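PDB 2E0I: 432aa long hypothetical deoxyribodipyrimidine photolyase from Sulfolobus tokodaii, which probably repairs pyrimidine dimers in DNA with the energy of light, and binds two FAD molecules, the second probably a light-harvesting cofactor. Local coordinates for residues A[37-42]-A[100-105]. Sequence-based numbering, arbitrary orientation.
Sequences PRQLIN and TPFSIS. With FAD (flavin-adenine dinucleotide), chain F.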
loop_
_atom_site.group_PDB
_atom_site.type_symbol
_atom_site.label_atom_id
_atom_site.label_comp_id
_atom_site.label_asym_id
_atom_site.label_seq_id
_atom_site.Cartn_x
_atom_site.Cartn_y
_atom_site.Cartn_z
ATOM N N PRO A 37 -6.890 12.820 -13.238
ATOM C CA PRO A 37 -7.989 11.973 -13.704
ATOM C C PRO A 37 -7.586 10.527 -14.028
ATOM O O PRO A 37 -8.432 9.642 -14.027
ATOM C CB PRO A 37 -8.516 12.742 -14.926
ATOM C CG PRO A 37 -7.309 13.428 -15.431
ATOM C CD PRO A 37 -6.695 13.951 -14.163
ATOM N N ARG A 38 -6.304 10.299 -14.312
ATOM C CA ARG A 38 -5.815 8.951 -14.631
ATOM C C ARG A 38 -5.776 8.105 -13.376
ATOM O O ARG A 38 -5.740 6.881 -13.454
ATOM C CB ARG A 38 -4.406 9.003 -15.237
ATOM C CG ARG A 38 -4.364 9.711 -16.574
ATOM C CD ARG A 38 -2.960 9.931 -17.067
ATOM N NE ARG A 38 -2.238 10.853 -16.208
ATOM C CZ ARG A 38 -1.004 11.272 -16.445
ATOM N NH1 ARG A 38 -0.358 10.855 -17.520
ATOM N NH2 ARG A 38 -0.410 12.096 -15.595
ATOM N N GLN A 39 -5.787 8.774 -12.225
ATOM C CA GLN A 39 -5.748 8.110 -10.936
ATOM C C GLN A 39 -7.095 8.169 -10.221
ATOM O O GLN A 39 -7.471 7.231 -9.524
ATOM C CB GLN A 39 -4.666 8.752 -10.057
ATOM C CG GLN A 39 -3.253 8.586 -10.608
ATOM C CD GLN A 39 -2.199 9.322 -9.794
ATOM O OE1 GLN A 39 -2.138 10.558 -9.806
ATOM N NE2 GLN A 39 -1.361 8.562 -9.077
ATOM N N LEU A 40 -7.835 9.257 -10.400
ATOM C CA LEU A 40 -9.111 9.400 -9.713
ATOM C C LEU A 40 -10.384 9.031 -10.472
ATOM O O LEU A 40 -11.421 8.769 -9.848
ATOM C CB LEU A 40 -9.235 10.823 -9.191
ATOM C CG LEU A 40 -8.169 11.238 -8.169
ATOM C CD1 LEU A 40 -8.272 12.730 -7.911
ATOM C CD2 LEU A 40 -8.345 10.450 -6.863
ATOM N N ILE A 41 -10.306 9.011 -11.802
ATOM C CA ILE A 41 -11.448 8.684 -12.652
ATOM C C ILE A 41 -11.172 7.500 -13.589
ATOM O O ILE A 41 -10.262 7.525 -14.433
ATOM C CB ILE A 41 -11.848 9.916 -13.495
ATOM C CG1 ILE A 41 -12.245 11.066 -12.560
ATOM C CG2 ILE A 41 -12.965 9.557 -14.463
ATOM C CD1 ILE A 41 -12.439 12.397 -13.248
ATOM N N ASN A 42 -11.974 6.455 -13.454
ATOM C CA ASN A 42 -11.794 5.257 -14.291
ATOM C C ASN A 42 -10.397 4.648 -14.122
ATOM O O ASN A 42 -9.631 4.486 -15.078
ATOM C CB ASN A 42 -12.052 5.580 -15.773
ATOM C CG ASN A 42 -13.495 5.967 -16.039
ATOM O OD1 ASN A 42 -14.437 5.288 -15.588
ATOM N ND2 ASN A 42 -13.679 7.056 -16.774
ATOM N N THR A 100 7.485 3.837 -9.770
ATOM C CA THR A 100 6.636 2.991 -10.614
ATOM C C THR A 100 6.630 3.530 -12.034
ATOM O O THR A 100 6.821 4.726 -12.267
ATOM C CB THR A 100 5.161 2.947 -10.152
ATOM O OG1 THR A 100 4.631 4.277 -10.120
ATOM C CG2 THR A 100 5.032 2.307 -8.796
ATOM N N PRO A 101 6.409 2.643 -13.007
ATOM C CA PRO A 101 6.375 3.047 -14.418
ATOM C C PRO A 101 5.568 4.338 -14.619
ATOM O O PRO A 101 6.034 5.309 -15.224
ATOM C CB PRO A 101 5.732 1.844 -15.091
ATOM C CG PRO A 101 6.279 0.684 -14.258
ATOM C CD PRO A 101 6.172 1.193 -12.840
ATOM N N PHE A 102 4.355 4.351 -14.087
ATOM C CA PHE A 102 3.493 5.514 -14.213
ATOM C C PHE A 102 4.165 6.760 -13.678
ATOM O O PHE A 102 4.116 7.824 -14.295
ATOM C CB PHE A 102 2.165 5.282 -13.478
ATOM C CG PHE A 102 1.308 6.509 -13.372
ATOM C CD1 PHE A 102 1.442 7.376 -12.288
ATOM C CD2 PHE A 102 0.388 6.818 -14.369
ATOM C CE1 PHE A 102 0.667 8.539 -12.196
ATOM C CE2 PHE A 102 -0.396 7.975 -14.299
ATOM C CZ PHE A 102 -0.256 8.841 -13.206
ATOM N N SER A 103 4.797 6.625 -12.522
ATOM C CA SER A 103 5.451 7.757 -11.913
ATOM C C SER A 103 6.671 8.198 -12.682
ATOM O O SER A 103 6.955 9.388 -12.793
ATOM C CB SER A 103 5.857 7.424 -10.491
ATOM O OG SER A 103 6.604 8.505 -9.966
ATOM N N ILE A 104 7.409 7.239 -13.209
ATOM C CA ILE A 104 8.612 7.573 -13.939
ATOM C C ILE A 104 8.317 8.290 -15.249
ATOM O O ILE A 104 8.976 9.290 -15.575
ATOM C CB ILE A 104 9.453 6.311 -14.190
ATOM C CG1 ILE A 104 10.042 5.842 -12.847
ATOM C CG2 ILE A 104 10.530 6.596 -15.231
ATOM C CD1 ILE A 104 10.192 4.339 -12.699
ATOM N N SER A 105 7.314 7.813 -15.985
ATOM C CA SER A 105 7.004 8.436 -17.258
ATOM C C SER A 105 6.349 9.792 -17.054
ATOM O O SER A 105 6.528 10.712 -17.857
ATOM C CB SER A 105 6.105 7.531 -18.096
ATOM O OG SER A 105 4.765 7.635 -17.684
HETATM P PA FAD F . -1.562 4.877 -8.676
HETATM O O1A FAD F . -1.469 3.537 -8.052
HETATM O O2A FAD F . -2.714 5.794 -8.540
HETATM O O5B FAD F . -1.873 4.358 -10.169
HETATM C C5B FAD F . -1.781 5.254 -11.282
HETATM C C4B FAD F . -1.989 4.527 -12.614
HETATM O O4B FAD F . -1.377 3.226 -12.515
HETATM C C3B FAD F . -3.471 4.269 -12.891
HETATM O O3B FAD F . -3.672 4.092 -14.296
HETATM C C2B FAD F . -3.681 2.949 -12.151
HETATM O O2B FAD F . -4.812 2.271 -12.704
HETATM C C1B FAD F . -2.406 2.222 -12.579
HETATM N N9A FAD F . -2.102 1.072 -11.691
HETATM C C8A FAD F . -2.026 1.109 -10.362
HETATM N N7A FAD F . -1.689 -0.088 -9.891
HETATM C C5A FAD F . -1.546 -0.903 -10.930
HETATM C C6A FAD F . -1.185 -2.237 -11.074
HETATM N N6A FAD F . -0.944 -2.988 -10.004
HETATM N N1A FAD F . -1.109 -2.765 -12.305
HETATM C C2A FAD F . -1.380 -2.038 -13.376
HETATM N N3A FAD F . -1.729 -0.767 -13.273
HETATM C C4A FAD F . -1.816 -0.169 -12.077
HETATM N N1 FAD F . -1.340 11.389 -6.355
HETATM C C2 FAD F . -1.504 12.615 -7.013
HETATM O O2 FAD F . -0.550 13.380 -7.138
HETATM N N3 FAD F . -2.747 12.938 -7.570
HETATM C C4 FAD F . -3.816 12.037 -7.478
HETATM O O4 FAD F . -4.909 12.330 -7.963
HETATM C C4X FAD F . -3.644 10.813 -6.839
HETATM N N5 FAD F . -4.689 9.880 -6.804
HETATM C C5X FAD F . -4.509 8.638 -6.182
HETATM C C6 FAD F . -5.523 7.686 -6.231
HETATM C C7 FAD F . -5.322 6.415 -5.699
HETATM C C7M FAD F . -6.451 5.384 -5.772
HETATM C C8 FAD F . -4.100 6.102 -5.110
HETATM C C8M FAD F . -3.846 4.715 -4.517
HETATM C C9 FAD F . -3.089 7.058 -5.054
HETATM C C9A FAD F . -3.287 8.329 -5.588
HETATM N N10 FAD F . -2.256 9.282 -5.585
HETATM C C10 FAD F . -2.412 10.492 -6.275
HETATM C "C1'" FAD F . -0.959 8.991 -4.931
HETATM C "C2'" FAD F . -0.016 8.173 -5.813
HETATM O "O2'" FAD F . 0.405 7.003 -5.104
HETATM C "C3'" FAD F . 1.197 9.012 -6.226
HETATM O "O3'" FAD F . 0.763 10.111 -7.034
HETATM C "C4'" FAD F . 2.202 8.167 -7.012
HETATM O "O4'" FAD F . 3.406 8.918 -7.189
HETATM C "C5'" FAD F . 1.636 7.775 -8.380
HETATM O "O5'" FAD F . 2.108 6.490 -8.794
HETATM P P FAD F . 1.246 5.173 -8.456
HETATM O O1P FAD F . 1.853 4.054 -9.213
HETATM O O2P FAD F . 1.094 5.035 -6.991
HETATM O O3P FAD F . -0.167 5.538 -9.137
#
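The contact helps to line the pocket of the probable light-harvesting FAD, on the side of the N-terminal alpha/beta domain of this photolyase, at one end of a five-stranded parallel sheet. Here the short helix 37-40, which follows strand 28-35, faces the start of helix 101-115. Phe102 bridges them and touches Arg38 and Gln39. No hydrogen bond joins the segments; the FAD does much of the joining. With CG anti to the backbone N (chi1 171°), the Phe102 ring reaches across toward helix 37-40. C5B of the FAD ribose arm sits over one face of this ring, 3.8 Å above its plane. Arg38 lies at the ring edge, its NE 3.9 Å from Phe102 CE2. The guanidinium and ring planes are 67° apart, and CE2 lies over the guanidinium face. This is not a parallel stack. Salt bridges to Asp36 and Glu80 hold the guanidinium in place. Gln39 comes to the ring obliquely, with NE2 3.7 Å from Phe102 CE1. Its amide nitrogen also serves the diphosphate: Gln39 NE2 donates to FAD O2A at 3.1 Å and to the bridging FAD O3P at 3.3 Å. The amide lies between the flavin and the diphosphate, with Gln39 CD 3.6 Å from FAD C4X. With an alanine here instead of Phe102, a gap would probably open between Arg38, Gln39 and the ribose arm, and FAD C5B would lose the ring it packs on. Thr100, the N-cap of helix 101-115, grips the other phosphate: its OG1 donates to FAD O1P at 2.9 Å and accepts a weak capping bond from Ser103 N.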